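Local coordinates for teicoplanin pseudoaglycone deacetylases Orf2 (Actinoplanes teichomyceticus, PDB 3DFM), which probably acts as a zinc-dependent deacetylase of the PIG-L family, hydrolysing a linear amide on the teicoplanin pseudoaglycone, at residues 184-189 / 263-268. Numbering follows the deposited sequence.
Sequences LWEDLP and TTWPVV. With ZN (zinc ion), chain E.
Leu184 and Trp265 form an antiparallel hydrogen-bonded pair, Leu184 N to Trp265 O at 2.8 Å and Trp265 N to Leu184 O at 2.9 Å, and two residues on, Glu186 N bonds Thr263 O. Strand 182-185 thereby ends the parallel part of the mixed sheet, and strand 263-269 begins its antiparallel extension. Leu184 and Trp265 point to the same face. Separately, the branched Leu184 CG presses on the methyl Val267 CG2 at 3.4 Å, tight for two carbons. In Trp265, CG lies anti to the carbonyl carbon, beside the backbone N (chi1 -60°), which turns the ring's rim toward Glu186. Edge-on, CZ3 of Trp265 meets Glu186 CA at 3.6 Å. Its CH2 meets Glu186 CB at 3.7 Å. Thr263 CG2 sits over one ring face, offset toward the rim. Were Trp265 an alanine, the CB and CG of Glu186 and the Thr263 methyl would probably lose this broad apolar partner. On the other face Trp185 and Thr264 pair without mutual backbone bonds; the indole packs on helix 19-33, whereas the Thr264 hydroxyl bonds Arg183. Glu186 has the length to leave the strand's end: with CG anti to the backbone N (chi1 178°) and the chain extended beyond, it carries OE2 to the zinc ion at 2.0 Å, where His250 is a second protein ligand. A water donating to OE1 and accepting from Thr263 N ties the carboxylate's second oxygen to the partner strand. Metal and water bridge together would probably restrict the carboxylate's rotation and stabilise its negative charge.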
ATOM      1  N   LEU A 184      10.821  -4.571  -0.171  1.00 28.32           N
ATOM      2  CA  LEU A 184       9.946  -3.392  -0.201  1.00 28.16           C
ATOM      3  C   LEU A 184       9.862  -2.838  -1.623  1.00 28.21           C
ATOM      4  O   LEU A 184      10.876  -2.720  -2.291  1.00 28.49           O
ATOM      5  CB  LEU A 184      10.415  -2.303   0.776  1.00 27.52           C
ATOM      6  CG  LEU A 184      10.692  -2.739   2.223  1.00 27.52           C
ATOM      7  CD1 LEU A 184      11.227  -1.578   3.039  1.00 29.58           C
ATOM      8  CD2 LEU A 184       9.469  -3.349   2.900  1.00 24.70           C
ATOM      9  N   TRP A 185       8.649  -2.508  -2.065  1.00 27.74           N
ATOM     10  CA  TRP A 185       8.438  -1.845  -3.344  1.00 27.16           C
ATOM     11  C   TRP A 185       8.544  -0.329  -3.195  1.00 27.51           C
ATOM     12  O   TRP A 185       8.347   0.212  -2.114  1.00 27.13           O
ATOM     13  CB  TRP A 185       7.087  -2.228  -3.960  1.00 26.49           C
ATOM     14  CG  TRP A 185       5.820  -1.816  -3.210  1.00 25.65           C
ATOM     15  CD1 TRP A 185       5.398  -0.533  -2.909  1.00 24.18           C
ATOM     16  CD2 TRP A 185       4.790  -2.695  -2.749  1.00 25.44           C
ATOM     17  NE1 TRP A 185       4.188  -0.580  -2.253  1.00 24.52           N
ATOM     18  CE2 TRP A 185       3.789  -1.895  -2.152  1.00 25.22           C
ATOM     19  CE3 TRP A 185       4.617  -4.093  -2.777  1.00 26.10           C
ATOM     20  CZ2 TRP A 185       2.629  -2.446  -1.580  1.00 26.11           C
ATOM     21  CZ3 TRP A 185       3.460  -4.641  -2.198  1.00 25.30           C
ATOM     22  CH2 TRP A 185       2.488  -3.817  -1.605  1.00 25.30           C
ATOM     23  N   GLU A 186       8.866   0.340  -4.294  1.00 28.09           N
ATOM     24  CA  GLU A 186       8.894   1.785  -4.325  1.00 28.35           C
ATOM     25  C   GLU A 186       7.460   2.279  -4.444  1.00 28.36           C
ATOM     26  O   GLU A 186       6.783   1.972  -5.432  1.00 28.06           O
ATOM     27  CB  GLU A 186       9.716   2.243  -5.525  1.00 28.79           C
ATOM     28  CG  GLU A 186       9.775   3.746  -5.686  1.00 30.02           C
ATOM     29  CD  GLU A 186      10.526   4.165  -6.942  1.00 30.35           C
ATOM     30  OE1 GLU A 186      10.371   3.510  -8.002  1.00 30.65           O
ATOM     31  OE2 GLU A 186      11.263   5.162  -6.861  1.00 31.84           O
ATOM     32  N   ASP A 187       7.006   3.037  -3.445  1.00 28.71           N
ATOM     33  CA  ASP A 187       5.614   3.528  -3.399  1.00 29.21           C
ATOM     34  C   ASP A 187       5.287   4.429  -4.588  1.00 29.58           C
ATOM     35  O   ASP A 187       5.962   5.442  -4.803  1.00 29.53           O
ATOM     36  CB  ASP A 187       5.342   4.308  -2.107  1.00 29.08           C
ATOM     37  CG  ASP A 187       5.742   3.541  -0.849  1.00 29.92           C
ATOM     38  OD1 ASP A 187       4.861   3.259  -0.011  1.00 29.62           O
ATOM     39  OD2 ASP A 187       6.935   3.215  -0.710  1.00 31.28           O
ATOM     40  N   LEU A 188       4.250   4.071  -5.347  1.00 29.52           N
ATOM     41  CA  LEU A 188       3.788   4.912  -6.460  1.00 29.63           C
ATOM     42  C   LEU A 188       2.334   5.332  -6.274  1.00 30.20           C
ATOM     43  O   LEU A 188       1.535   4.563  -5.727  1.00 30.80           O
ATOM     44  CB  LEU A 188       3.969   4.190  -7.797  1.00 29.01           C
ATOM     45  CG  LEU A 188       5.379   3.802  -8.235  1.00 28.74           C
ATOM     46  CD1 LEU A 188       5.294   2.980  -9.519  1.00 27.29           C
ATOM     47  CD2 LEU A 188       6.272   5.015  -8.414  1.00 28.01           C
ATOM     48  N   PRO A 189       1.966   6.543  -6.745  1.00 30.47           N
ATOM     49  CA  PRO A 189       2.811   7.516  -7.445  1.00 30.34           C
ATOM     50  C   PRO A 189       3.715   8.369  -6.540  1.00 30.93           C
ATOM     51  O   PRO A 189       4.410   9.250  -7.050  1.00 31.40           O
ATOM     52  CB  PRO A 189       1.790   8.399  -8.177  1.00 30.39           C
ATOM     53  CG  PRO A 189       0.598   8.386  -7.324  1.00 30.29           C
ATOM     54  CD  PRO A 189       0.575   7.019  -6.625  1.00 30.58           C
ATOM     55  N   THR A 263      10.781  -0.913  -9.095  1.00 31.60           N
ATOM     56  CA  THR A 263      11.896  -0.916  -8.138  1.00 31.05           C
ATOM     57  C   THR A 263      11.504  -1.576  -6.806  1.00 30.97           C
ATOM     58  O   THR A 263      10.502  -1.209  -6.185  1.00 29.08           O
ATOM     59  CB  THR A 263      12.360   0.538  -7.864  1.00 31.65           C
ATOM     60  OG1 THR A 263      12.814   1.140  -9.087  1.00 32.25           O
ATOM     61  CG2 THR A 263      13.485   0.588  -6.848  1.00 31.20           C
ATOM     62  N   THR A 264      12.292  -2.572  -6.400  1.00 30.93           N
ATOM     63  CA  THR A 264      12.193  -3.156  -5.060  1.00 31.22           C
ATOM     64  C   THR A 264      13.583  -3.229  -4.406  1.00 31.34           C
ATOM     65  O   THR A 264      14.612  -3.255  -5.097  1.00 31.37           O
ATOM     66  CB  THR A 264      11.554  -4.575  -5.062  1.00 31.06           C
ATOM     67  OG1 THR A 264      12.340  -5.457  -5.868  1.00 31.02           O
ATOM     68  CG2 THR A 264      10.125  -4.543  -5.617  1.00 32.03           C
ATOM     69  N   TRP A 265      13.595  -3.256  -3.075  1.00 31.31           N
ATOM     70  CA  TRP A 265      14.804  -3.430  -2.276  1.00 31.26           C
ATOM     71  C   TRP A 265      14.588  -4.589  -1.282  1.00 31.02           C
ATOM     72  O   TRP A 265      13.545  -4.652  -0.626  1.00 29.91           O
ATOM     73  CB  TRP A 265      15.078  -2.186  -1.439  1.00 31.34           C
ATOM     74  CG  TRP A 265      15.294  -0.901  -2.171  1.00 31.86           C
ATOM     75  CD1 TRP A 265      16.489  -0.363  -2.541  1.00 32.21           C
ATOM     76  CD2 TRP A 265      14.286   0.035  -2.570  1.00 31.49           C
ATOM     77  NE1 TRP A 265      16.294   0.852  -3.164  1.00 33.74           N
ATOM     78  CE2 TRP A 265      14.948   1.120  -3.197  1.00 33.42           C
ATOM     79  CE3 TRP A 265      12.891   0.066  -2.458  1.00 30.64           C
ATOM     80  CZ2 TRP A 265      14.259   2.224  -3.719  1.00 33.13           C
ATOM     81  CZ3 TRP A 265      12.203   1.179  -2.972  1.00 32.26           C
ATOM     82  CH2 TRP A 265      12.890   2.230  -3.599  1.00 32.44           C
ATOM     83  N   PRO A 266      15.596  -5.470  -1.120  1.00 31.23           N
ATOM     84  CA  PRO A 266      15.482  -6.470  -0.051  1.00 31.27           C
ATOM     85  C   PRO A 266      15.703  -5.788   1.292  1.00 31.63           C
ATOM     86  O   PRO A 266      16.439  -4.805   1.355  1.00 31.55           O
ATOM     87  CB  PRO A 266      16.626  -7.440  -0.349  1.00 31.57           C
ATOM     88  CG  PRO A 266      17.667  -6.594  -1.044  1.00 30.99           C
ATOM     89  CD  PRO A 266      16.866  -5.591  -1.864  1.00 31.42           C
ATOM     90  N   VAL A 267      15.039  -6.274   2.341  1.00 31.68           N
ATOM     91  CA  VAL A 267      15.290  -5.789   3.697  1.00 31.56           C
ATOM     92  C   VAL A 267      16.165  -6.804   4.421  1.00 31.59           C
ATOM     93  O   VAL A 267      15.893  -8.011   4.394  1.00 32.17           O
ATOM     94  CB  VAL A 267      13.996  -5.542   4.503  1.00 32.08           C
ATOM     95  CG1 VAL A 267      14.332  -4.982   5.902  1.00 32.61           C
ATOM     96  CG2 VAL A 267      13.111  -4.578   3.765  1.00 32.47           C
ATOM     97  N   VAL A 268      17.236  -6.310   5.032  1.00 30.48           N
ATOM     98  CA  VAL A 268      18.188  -7.168   5.719  1.00 29.94           C
ATOM     99  C   VAL A 268      18.471  -6.580   7.082  1.00 30.00           C
ATOM    100  O   VAL A 268      18.177  -5.398   7.330  1.00 29.46           O
ATOM    101  CB  VAL A 268      19.506  -7.318   4.927  1.00 29.78           C
ATOM    102  CG1 VAL A 268      19.244  -7.906   3.533  1.00 29.93           C
ATOM    103  CG2 VAL A 268      20.267  -5.982   4.848  1.00 28.21           C
TER
HETATM  104 ZN    ZN E 404      12.318   5.555  -8.557  1.00 46.71          ZN
HETATM  105  O   HOH W   1       8.999   1.548  -9.281  1.00 31.04           O
HETATM  106  O   HOH W   2      14.428   4.242  -8.109  1.00 42.11           O